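Local coordinates for Alpha/beta hydrolase (Streptomyces albidoflavus, PDB 6KSU), which is a stand-alone cyclase of the penicillin-binding-protein type that probably closes non-ribosomal peptide chains into macrolactams by heterochiral coupling, at residues Val128-Leu131 / Thr135-Val138. Sequence-based numbering, arbitrary orientation.
Sequences VRQL and TAGV
Q130 and T135 meet where the short helix 128-132 ends and the chain turns back beside it. This helix-to-loop turn belongs to the beta-lactamase and penicillin-binding-protein fold. The tight part of the contact surrounds the carbonyl oxygen of Q130. T135 N donates to Q130 O at 2.8 Å, with an N-H...O angle of 160°. The bond reaches five residues along the chain and closes the turn. T135 OG1 also lies near Q130 O, but at 3.4 Å this second bond is weak. T135 OG1 has a stronger partner in S133 OG. S133 OG also bonds to Q130 O, so several groups gather at this one carbonyl. With chi1 at 52°, T135 OG1 sits between its own backbone N and carbonyl carbon. From there T135 OG1 lies against the helix backbone at Q130 CA, 3.4 Å away, with Q130 CB next at 3.6 Å. The Q130 and T135 side chains cross at about a right angle.

A136 continues the close packing. Its CB points to the helix and touches both Q130 CB and L131 CD2, each at 3.8 Å. The apolar side then becomes looser. L131 and V138 meet only through one methyl each, although both residues are buried. L131 also packs on L181 and L182 of helix 176-189, while V138 rests on L123 and S175. L131 thus touches both that helix and the loop at A136 and V138. The other margin is more open. Q130 is partly exposed. Its CB and CG run past T135 O, its side chain lies on P168, and its OE1 bonds back to T127 N. On the buried side, the last atoms to touch are L131 CD2 and V138 CG2, 4.0 Å apart.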
# COMPACT_ATOMS: atom_id res chain seq x y z
N VAL A 128 -10.10 12.52 9.04
CA VAL A 128 -9.92 11.06 8.99
C VAL A 128 -10.29 10.52 7.61
O VAL A 128 -9.55 9.70 7.03
CB VAL A 128 -10.74 10.40 10.12
CG1 VAL A 128 -10.76 8.88 9.95
CG2 VAL A 128 -10.16 10.77 11.47
N ARG A 129 -11.40 10.97 7.03
CA ARG A 129 -11.77 10.48 5.70
C ARG A 129 -10.70 10.79 4.66
O ARG A 129 -10.41 9.95 3.79
CB ARG A 129 -13.10 11.08 5.26
CG ARG A 129 -13.67 10.40 4.01
CD ARG A 129 -14.77 11.24 3.35
NE ARG A 129 -15.90 11.44 4.26
CZ ARG A 129 -16.74 10.47 4.64
NH1 ARG A 129 -16.60 9.23 4.19
NH2 ARG A 129 -17.74 10.76 5.47
N GLN A 130 -10.11 11.99 4.71
CA GLN A 130 -9.04 12.33 3.78
C GLN A 130 -7.78 11.54 4.07
O GLN A 130 -7.05 11.19 3.14
CB GLN A 130 -8.73 13.82 3.85
CG GLN A 130 -9.90 14.72 3.44
CD GLN A 130 -9.69 16.16 3.87
OE1 GLN A 130 -8.94 16.44 4.80
NE2 GLN A 130 -10.37 17.09 3.20
N LEU A 131 -7.47 11.30 5.35
CA LEU A 131 -6.30 10.50 5.67
C LEU A 131 -6.43 9.09 5.09
O LEU A 131 -5.54 8.63 4.35
CB LEU A 131 -6.08 10.44 7.18
CG LEU A 131 -5.66 11.73 7.91
CD1 LEU A 131 -5.56 11.43 9.39
CD2 LEU A 131 -4.35 12.26 7.41
N THR A 135 -5.90 11.82 0.64
CA THR A 135 -6.26 13.09 0.02
C THR A 135 -6.13 14.23 1.02
O THR A 135 -6.83 15.23 0.92
CB THR A 135 -7.68 13.05 -0.54
OG1 THR A 135 -8.57 12.59 0.46
CG2 THR A 135 -7.76 12.16 -1.76
N ALA A 136 -5.26 14.09 2.02
CA ALA A 136 -5.16 15.12 3.04
C ALA A 136 -4.02 16.09 2.79
O ALA A 136 -3.89 17.07 3.53
CB ALA A 136 -5.01 14.50 4.42
N GLY A 137 -3.21 15.86 1.76
CA GLY A 137 -2.10 16.75 1.51
C GLY A 137 -0.92 16.55 2.43
O GLY A 137 -0.03 17.42 2.46
N VAL A 138 -0.87 15.45 3.16
CA VAL A 138 0.29 15.12 3.98
C VAL A 138 1.40 14.59 3.08
O VAL A 138 1.16 13.82 2.14
CB VAL A 138 -0.10 14.10 5.07
CG1 VAL A 138 0.91 14.14 6.20
CG2 VAL A 138 -1.52 14.37 5.60